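Local coordinates for SusD family protein (Bacteroides uniformis, PDB 7KV1) that binds glycans at the bacterial cell surface, probably beta-glucans, as a SusD-family protein with tetratricopeptide-repeat helices, at residues Arg152-Asn157 / Ser286-Asn291; Ser248-Ala253 / Ser419-Gly424; Gln345-Ser348 / Arg353-Ala356. All coordinates share one frame; numbering follows the deposited sequence.

Overall arrangement
Three separate contacts are spread over this single-chain protein, whose regular structure is mainly helix. Interaction 1 is buried, its centre about 9 Å from the centre of the chain. The centres of interactions 2 and 3 lie farther out, at about 23 and about 21 Å. No two of them touch. The centres of interactions 1 and 2 are about 24 Å apart, and their segments alternate along the chain. Interaction 3 falls within the sequence span between the two halves of interaction 2, yet the two centres are about 30 Å apart. The bound cobalt hexammine contacts Leu-260, Ile-261 and Tyr-408. Its pocket thus uses the opposite ends of helices 250-262 and 408-420 from those in interaction 2.

Interaction 1: residues Arg152-Asn157 / Ser286-Asn291; sequences RVFYYN and SIWEIN
A single aromatic pair makes nearly the whole contact, with the two backbones far apart: the CA atoms of Phe-154 and Trp-288 are 12.0 Å from each other. The rings meet edge-to-face. The edge of the Trp-288 six-membered ring points at one face of Phe-154, with centroids 5.1 Å apart and planes at 69°. Trp-288 CZ3 comes to 3.6 Å from Phe-154 CE1, and Trp-288 CH2 lies over the face toward its rim. With CG anti to the backbone N (chi1 -180°), the Phe-154 ring reaches from helix 138-162, in the N-terminal half, toward strand 286-290 of a small two-stranded sheet. That strand pairs antiparallel with 403-407. A classic beta bulge sets Ile-287 and Trp-288 together opposite Tyr-406 of the partner strand. Met-232 of helix 230-244 and Leu-58 touch both rings. Replacing Phe-154 with an alanine would probably open a gap beside Trp-288 and deprive the indole edge of its aromatic partner. The indole NE1 does not take part in the ring pair; it is hydrogen-bonded to the carbonyl O of Gly-226.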
loop_
_atom_site.group_PDB
_atom_site.type_symbol
_atom_site.label_atom_id
_atom_site.label_comp_id
_atom_site.label_asym_id
_atom_site.label_seq_id
_atom_site.Cartn_x
_atom_site.Cartn_y
_atom_site.Cartn_z
ATOM N N ARG A 152 7.910 8.224 10.378
ATOM C CA ARG A 152 7.256 9.539 10.261
ATOM C C ARG A 152 7.026 9.867 8.772
ATOM O O ARG A 152 5.896 10.286 8.436
ATOM C CB ARG A 152 8.055 10.597 11.016
ATOM C CG ARG A 152 7.351 11.929 11.052
ATOM C CD ARG A 152 8.073 12.900 11.991
ATOM N NE ARG A 152 9.437 13.254 11.581
ATOM C CZ ARG A 152 10.255 14.052 12.275
ATOM N NH1 ARG A 152 9.849 14.581 13.422
ATOM N NH2 ARG A 152 11.462 14.341 11.806
ATOM N N VAL A 153 8.025 9.661 7.909
ATOM C CA VAL A 153 7.843 9.819 6.432
ATOM C C VAL A 153 6.721 8.891 5.948
ATOM O O VAL A 153 5.881 9.331 5.137
ATOM C CB VAL A 153 9.134 9.558 5.643
ATOM C CG1 VAL A 153 8.832 9.443 4.135
ATOM C CG2 VAL A 153 10.130 10.665 5.901
ATOM N N PHE A 154 6.726 7.647 6.413
ATOM C CA PHE A 154 5.726 6.631 6.034
ATOM C C PHE A 154 4.312 7.126 6.353
ATOM O O PHE A 154 3.421 7.077 5.484
ATOM C CB PHE A 154 5.994 5.309 6.739
ATOM C CG PHE A 154 4.974 4.283 6.349
ATOM C CD1 PHE A 154 5.097 3.608 5.155
ATOM C CD2 PHE A 154 3.879 4.045 7.136
ATOM C CE1 PHE A 154 4.151 2.671 4.781
ATOM C CE2 PHE A 154 2.933 3.113 6.764
ATOM C CZ PHE A 154 3.066 2.440 5.575
ATOM N N TYR A 155 4.092 7.591 7.580
ATOM C CA TYR A 155 2.772 8.115 8.020
ATOM C C TYR A 155 2.402 9.341 7.186
ATOM O O TYR A 155 1.222 9.453 6.821
ATOM C CB TYR A 155 2.779 8.411 9.522
ATOM C CG TYR A 155 2.872 7.192 10.410
ATOM C CD1 TYR A 155 1.930 6.174 10.331
ATOM C CD2 TYR A 155 3.884 7.076 11.358
ATOM C CE1 TYR A 155 1.990 5.070 11.172
ATOM C CE2 TYR A 155 3.973 5.968 12.182
ATOM C CZ TYR A 155 3.010 4.977 12.109
ATOM O OH TYR A 155 3.102 3.891 12.921
ATOM N N TYR A 156 3.353 10.266 6.920
ATOM C CA TYR A 156 3.042 11.488 6.158
ATOM C C TYR A 156 2.739 11.092 4.718
ATOM O O TYR A 156 1.907 11.755 4.041
ATOM C CB TYR A 156 4.163 12.515 6.236
ATOM C CG TYR A 156 3.977 13.503 7.351
ATOM C CD1 TYR A 156 2.891 14.365 7.346
ATOM C CD2 TYR A 156 4.872 13.564 8.411
ATOM C CE1 TYR A 156 2.706 15.280 8.364
ATOM C CE2 TYR A 156 4.705 14.493 9.433
ATOM C CZ TYR A 156 3.608 15.337 9.411
ATOM O OH TYR A 156 3.367 16.206 10.443
ATOM N N ASN A 157 3.433 10.059 4.237
ATOM C CA ASN A 157 3.278 9.614 2.832
ATOM C C ASN A 157 1.825 9.156 2.610
ATOM O O ASN A 157 1.251 9.417 1.539
ATOM C CB ASN A 157 4.299 8.524 2.506
ATOM C CG ASN A 157 4.125 7.997 1.106
ATOM O OD1 ASN A 157 4.034 8.784 0.152
ATOM N ND2 ASN A 157 4.067 6.674 0.999
ATOM N N SER A 286 10.781 -10.229 -0.039
ATOM C CA SER A 286 10.082 -9.315 0.884
ATOM C C SER A 286 11.008 -8.166 1.276
ATOM O O SER A 286 12.066 -8.419 1.828
ATOM C CB SER A 286 9.531 -10.083 2.071
ATOM O OG SER A 286 8.656 -9.234 2.814
ATOM N N ILE A 287 10.654 -6.920 0.952
ATOM C CA ILE A 287 11.469 -5.753 1.395
ATOM C C ILE A 287 10.838 -5.216 2.679
ATOM O O ILE A 287 11.589 -4.858 3.623
ATOM C CB ILE A 287 11.604 -4.710 0.279
ATOM C CG1 ILE A 287 12.520 -5.214 -0.841
ATOM C CG2 ILE A 287 12.075 -3.389 0.837
ATOM C CD1 ILE A 287 12.566 -4.348 -2.052
ATOM N N TRP A 288 9.503 -5.174 2.731
ATOM C CA TRP A 288 8.824 -4.749 3.973
ATOM C C TRP A 288 7.413 -5.327 4.060
ATOM O O TRP A 288 6.642 -5.287 3.059
ATOM C CB TRP A 288 8.850 -3.227 4.081
ATOM C CG TRP A 288 8.549 -2.724 5.455
ATOM C CD1 TRP A 288 9.250 -2.975 6.603
ATOM C CD2 TRP A 288 7.450 -1.882 5.829
ATOM N NE1 TRP A 288 8.662 -2.342 7.659
ATOM C CE2 TRP A 288 7.558 -1.663 7.220
ATOM C CE3 TRP A 288 6.412 -1.262 5.125
ATOM C CZ2 TRP A 288 6.661 -0.847 7.910
ATOM C CZ3 TRP A 288 5.499 -0.497 5.818
ATOM C CH2 TRP A 288 5.639 -0.279 7.193
ATOM N N GLU A 289 7.112 -5.876 5.231
ATOM C CA GLU A 289 5.795 -6.428 5.580
ATOM C C GLU A 289 5.379 -5.801 6.901
ATOM O O GLU A 289 6.273 -5.409 7.679
ATOM C CB GLU A 289 5.823 -7.942 5.769
ATOM C CG GLU A 289 6.559 -8.699 4.704
ATOM C CD GLU A 289 6.350 -10.197 4.701
ATOM O OE1 GLU A 289 5.537 -10.706 5.535
ATOM O OE2 GLU A 289 6.990 -10.856 3.859
ATOM N N ILE A 290 4.073 -5.740 7.127
ATOM C CA ILE A 290 3.468 -5.407 8.439
ATOM C C ILE A 290 3.050 -6.727 9.081
ATOM O O ILE A 290 2.320 -7.468 8.447
ATOM C CB ILE A 290 2.322 -4.418 8.281
ATOM C CG1 ILE A 290 2.816 -3.135 7.600
ATOM C CG2 ILE A 290 1.701 -4.130 9.634
ATOM C CD1 ILE A 290 1.710 -2.232 7.140
ATOM N N ASN A 291 3.592 -7.012 10.262
ATOM C CA ASN A 291 3.484 -8.322 10.951
ATOM C C ASN A 291 2.177 -8.366 11.723
ATOM O O ASN A 291 1.892 -7.345 12.427
ATOM C CB ASN A 291 4.609 -8.575 11.952
ATOM C CG ASN A 291 5.937 -8.804 11.275
ATOM O OD1 ASN A 291 5.997 -9.430 10.219
ATOM N ND2 ASN A 291 7.003 -8.317 11.886
#

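Interaction 2: residues Ser248-Ala253 / Ser419-Gly424; sequences SRFSKA and SLRTGG
The backbones come closest at Ser-251 and Thr-422, whose CA atoms are 6.8 Å apart. Here, in the TPR-related SusD fold, the N-terminal end of helix 250-262 packs on the turn that follows helix 408-420. Arg-249 holds the N-cap position of the first helix. The chain leaves the second through a type I beta turn from Leu-420 to Gly-423. The carbonyl O of Ser-419 receives both Thr-422 N and Gly-424 N, at 3.1 and 2.8 Å. No hydrogen bond crosses between the segments.

Phe-250 fills the middle of the contact. Its CG is anti to the carbonyl carbon (chi1 -76°), which turns the ring toward Arg-421. CZ and CE2 at the ring edge sit over one face of the guanidinium, and the two planes are 66° apart. The flat group of the arginine therefore offers its face to an aromatic edge. Its NH1 is salt-bridged to Glu-417, and its NH2 is hydrogen-bonded to Asn-245. Both bonds help fix how the guanidinium is turned. Leu-418 and Val-241 also touch Phe-250. Thr-422 contributes its methyl group near the plane of the Phe-250 ring. Its OG1 is hydrogen-bonded to Leu-418 O, with Ser-419 O also near. Ser-251 adds a looser touch at the margin, with OG 3.9 Å from Thr-422 CG2. The methyl makes a closer approach to Phe-250: Thr-422 CG2 is 3.4 Å from Phe-250 CB.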
loop_
_atom_site.group_PDB
_atom_site.type_symbol
_atom_site.label_atom_id
_atom_site.label_comp_id
_atom_site.label_asym_id
_atom_site.label_seq_id
_atom_site.Cartn_x
_atom_site.Cartn_y
_atom_site.Cartn_z
ATOM N N SER A 248 13.106 15.415 -11.771
ATOM C CA SER A 248 14.410 15.818 -11.188
ATOM C C SER A 248 14.984 14.681 -10.345
ATOM O O SER A 248 16.219 14.647 -10.183
ATOM C CB SER A 248 14.349 17.110 -10.405
ATOM O OG SER A 248 13.815 16.891 -9.123
ATOM N N ARG A 249 14.160 13.761 -9.857
ATOM C CA ARG A 249 14.669 12.698 -8.946
ATOM C C ARG A 249 14.587 11.295 -9.551
ATOM O O ARG A 249 14.910 10.357 -8.805
ATOM C CB ARG A 249 13.922 12.811 -7.616
ATOM C CG ARG A 249 14.465 13.929 -6.733
ATOM C CD ARG A 249 13.725 13.979 -5.419
ATOM N NE ARG A 249 14.242 14.951 -4.444
ATOM C CZ ARG A 249 13.771 16.190 -4.235
ATOM N NH1 ARG A 249 12.773 16.677 -4.951
ATOM N NH2 ARG A 249 14.273 16.921 -3.250
ATOM N N PHE A 250 14.218 11.132 -10.828
ATOM C CA PHE A 250 14.045 9.797 -11.454
ATOM C C PHE A 250 15.378 9.039 -11.452
ATOM O O PHE A 250 15.417 7.878 -11.081
ATOM C CB PHE A 250 13.477 9.879 -12.870
ATOM C CG PHE A 250 12.006 10.180 -12.979
ATOM C CD1 PHE A 250 11.205 10.366 -11.859
ATOM C CD2 PHE A 250 11.426 10.299 -14.224
ATOM C CE1 PHE A 250 9.863 10.671 -11.982
ATOM C CE2 PHE A 250 10.079 10.605 -14.353
ATOM C CZ PHE A 250 9.300 10.808 -13.229
ATOM N N SER A 251 16.465 9.682 -11.880
ATOM C CA SER A 251 17.810 9.047 -11.924
ATOM C C SER A 251 18.257 8.586 -10.528
ATOM O O SER A 251 18.828 7.496 -10.398
ATOM C CB SER A 251 18.812 9.990 -12.547
ATOM O OG SER A 251 18.442 10.191 -13.908
ATOM N N LYS A 252 18.074 9.403 -9.503
ATOM C CA LYS A 252 18.454 8.996 -8.137
ATOM C C LYS A 252 17.586 7.804 -7.722
ATOM O O LYS A 252 18.126 6.848 -7.157
ATOM C CB LYS A 252 18.294 10.189 -7.206
ATOM C CG LYS A 252 18.915 10.041 -5.843
ATOM C CD LYS A 252 19.128 11.412 -5.224
ATOM C CE LYS A 252 19.302 11.359 -3.729
ATOM N NZ LYS A 252 19.271 12.718 -3.144
ATOM N N ALA A 253 16.267 7.854 -7.946
ATOM C CA ALA A 253 15.385 6.735 -7.548
ATOM C C ALA A 253 15.842 5.455 -8.265
ATOM O O ALA A 253 15.895 4.353 -7.619
ATOM C CB ALA A 253 13.948 7.067 -7.830
ATOM N N SER A 419 14.071 3.653 -15.756
ATOM C CA SER A 419 15.062 3.554 -16.847
ATOM C C SER A 419 14.407 4.113 -18.111
ATOM O O SER A 419 14.975 5.053 -18.741
ATOM C CB SER A 419 15.538 2.132 -17.018
ATOM O OG SER A 419 16.277 1.974 -18.206
ATOM N N LEU A 420 13.228 3.606 -18.472
ATOM C CA LEU A 420 12.580 4.078 -19.712
ATOM C C LEU A 420 12.304 5.572 -19.609
ATOM O O LEU A 420 12.383 6.222 -20.645
ATOM C CB LEU A 420 11.316 3.271 -19.984
ATOM C CG LEU A 420 11.568 1.788 -20.245
ATOM C CD1 LEU A 420 10.258 1.031 -20.224
ATOM C CD2 LEU A 420 12.336 1.575 -21.543
ATOM N N ARG A 421 11.995 6.120 -18.436
ATOM C CA ARG A 421 11.608 7.557 -18.417
ATOM C C ARG A 421 12.838 8.459 -18.252
ATOM O O ARG A 421 12.638 9.669 -18.145
ATOM C CB ARG A 421 10.549 7.844 -17.356
ATOM C CG ARG A 421 9.272 7.054 -17.552
ATOM C CD ARG A 421 8.277 7.170 -16.429
ATOM N NE ARG A 421 7.761 8.512 -16.268
ATOM C CZ ARG A 421 6.985 8.901 -15.253
ATOM N NH1 ARG A 421 6.612 8.046 -14.301
ATOM N NH2 ARG A 421 6.589 10.152 -15.196
ATOM N N THR A 422 14.056 7.922 -18.236
ATOM C CA THR A 422 15.296 8.734 -18.200
ATOM C C THR A 422 16.127 8.430 -19.459
ATOM O O THR A 422 17.352 8.535 -19.395
ATOM C CB THR A 422 16.040 8.488 -16.880
ATOM O OG1 THR A 422 16.338 7.103 -16.772
ATOM C CG2 THR A 422 15.251 8.904 -15.654
ATOM N N GLY A 423 15.475 7.966 -20.528
ATOM C CA GLY A 423 16.085 7.741 -21.852
ATOM C C GLY A 423 16.609 6.326 -22.037
ATOM O O GLY A 423 17.304 6.131 -23.002
ATOM N N GLY A 424 16.313 5.370 -21.146
ATOM C CA GLY A 424 16.870 4.007 -21.213
ATOM C C GLY A 424 16.341 3.223 -22.396
ATOM O O GLY A 424 15.248 3.546 -22.949
#

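Interaction 3: residues Gln345-Ser348 / Arg353-Ala356; sequences QMFS and RRDA
Phe-347 lays one ring face over the backbone of Arg-353 and Arg-354 in helix 353-357. Arg-354 CA sits above the middle of the ring in a CH-pi contact, 4.0 Å from the centroid and 13° off the ring normal. Arg-354 N and Arg-353 C lie over the same face. The Phe-347 CG is anti to the carbonyl carbon (chi1 -67°), which brings the ring toward the helix. The aliphatic part of Arg-354 then runs antiparallel alongside Phe-347, with Arg-354 CB 3.7 Å from Phe-347 CB. A bend at chi3 (76°) follows, and the guanidinium ends near the loop carbonyl. A water bridges the two. It donates to Phe-347 O at 2.7 Å and accepts from Arg-354 NH1 at 2.9 Å, lying in the guanidinium plane at its edge. The Arg-353 side chain lies roughly perpendicular to that of Phe-347, and its CB touches the ring at CE1. Its guanidinium is salt-bridged to Asp-351, Glu-457 and Glu-461. The contact closes a short connection between helices 341-345 and 353-357. Leu-460 of helix 451-461 touches both Phe-347 and Arg-353, while Phe-272 of helix 272-275 packs against Arg-353 and Ala-356.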
loop_
_atom_site.group_PDB
_atom_site.type_symbol
_atom_site.label_atom_id
_atom_site.label_comp_id
_atom_site.label_asym_id
_atom_site.label_seq_id
_atom_site.Cartn_x
_atom_site.Cartn_y
_atom_site.Cartn_z
ATOM N N GLN A 345 -10.471 -12.079 -15.884
ATOM C CA GLN A 345 -10.333 -12.303 -17.363
ATOM C C GLN A 345 -9.097 -11.609 -17.964
ATOM O O GLN A 345 -8.680 -12.015 -19.058
ATOM C CB GLN A 345 -11.597 -11.838 -18.093
ATOM C CG GLN A 345 -12.813 -12.656 -17.716
ATOM C CD GLN A 345 -14.077 -12.138 -18.359
ATOM O OE1 GLN A 345 -14.233 -10.950 -18.637
ATOM N NE2 GLN A 345 -15.005 -13.045 -18.572
ATOM N N MET A 346 -8.437 -10.671 -17.282
ATOM C CA MET A 346 -7.265 -9.968 -17.888
ATOM C C MET A 346 -6.051 -10.904 -17.896
ATOM O O MET A 346 -5.115 -10.642 -18.645
ATOM C CB MET A 346 -6.929 -8.669 -17.144
ATOM C CG MET A 346 -6.243 -8.883 -15.797
ATOM S SD MET A 346 -6.208 -7.306 -14.877
ATOM C CE MET A 346 -5.396 -7.838 -13.373
ATOM N N PHE A 347 -6.033 -11.965 -17.081
ATOM C CA PHE A 347 -4.881 -12.886 -17.038
ATOM C C PHE A 347 -4.968 -13.874 -18.202
ATOM O O PHE A 347 -6.077 -14.414 -18.480
ATOM C CB PHE A 347 -4.815 -13.608 -15.689
ATOM C CG PHE A 347 -4.501 -12.745 -14.486
ATOM C CD1 PHE A 347 -3.196 -12.487 -14.115
ATOM C CD2 PHE A 347 -5.510 -12.343 -13.631
ATOM C CE1 PHE A 347 -2.911 -11.762 -12.975
ATOM C CE2 PHE A 347 -5.227 -11.598 -12.499
ATOM C CZ PHE A 347 -3.930 -11.285 -12.186
ATOM N N SER A 348 -3.829 -14.200 -18.821
ATOM C CA SER A 348 -3.772 -15.371 -19.736
ATOM C C SER A 348 -3.876 -16.660 -18.909
ATOM O O SER A 348 -3.456 -16.661 -17.741
ATOM C CB SER A 348 -2.560 -15.341 -20.618
ATOM O OG SER A 348 -1.384 -15.475 -19.849
ATOM N N ARG A 353 -0.055 -16.124 -11.970
ATOM C CA ARG A 353 -0.594 -15.172 -10.969
ATOM C C ARG A 353 -2.110 -15.315 -10.882
ATOM O O ARG A 353 -2.636 -15.029 -9.823
ATOM C CB ARG A 353 -0.193 -13.740 -11.299
ATOM C CG ARG A 353 1.304 -13.544 -11.185
ATOM C CD ARG A 353 1.784 -12.203 -11.715
ATOM N NE ARG A 353 1.606 -12.119 -13.164
ATOM C CZ ARG A 353 2.222 -11.255 -13.941
ATOM N NH1 ARG A 353 3.061 -10.383 -13.427
ATOM N NH2 ARG A 353 1.986 -11.263 -15.241
ATOM N N ARG A 354 -2.772 -15.774 -11.936
ATOM C CA ARG A 354 -4.255 -15.828 -11.945
ATOM C C ARG A 354 -4.770 -16.693 -10.790
ATOM O O ARG A 354 -5.612 -16.202 -10.037
ATOM C CB ARG A 354 -4.835 -16.356 -13.243
ATOM C CG ARG A 354 -6.356 -16.271 -13.240
ATOM C CD ARG A 354 -6.946 -16.661 -14.566
ATOM N NE ARG A 354 -6.915 -18.101 -14.715
ATOM C CZ ARG A 354 -7.390 -18.766 -15.761
ATOM N NH1 ARG A 354 -7.908 -18.128 -16.793
ATOM N NH2 ARG A 354 -7.328 -20.083 -15.779
ATOM N N ASP A 355 -4.318 -17.938 -10.654
ATOM C CA ASP A 355 -4.870 -18.805 -9.577
ATOM C C ASP A 355 -4.373 -18.327 -8.195
ATOM O O ASP A 355 -5.122 -18.479 -7.234
ATOM C CB ASP A 355 -4.617 -20.278 -9.884
ATOM C CG ASP A 355 -5.407 -20.812 -11.079
ATOM O OD1 ASP A 355 -6.336 -20.098 -11.624
ATOM O OD2 ASP A 355 -5.069 -21.920 -11.485
ATOM N N ALA A 356 -3.218 -17.676 -8.077
ATOM C CA ALA A 356 -2.739 -17.146 -6.770
ATOM C C ALA A 356 -3.467 -15.844 -6.414
ATOM O O ALA A 356 -3.352 -15.399 -5.249
ATOM C CB ALA A 356 -1.260 -16.876 -6.784
HETATM O O HOH W 1 -8.269 -15.337 -17.274
#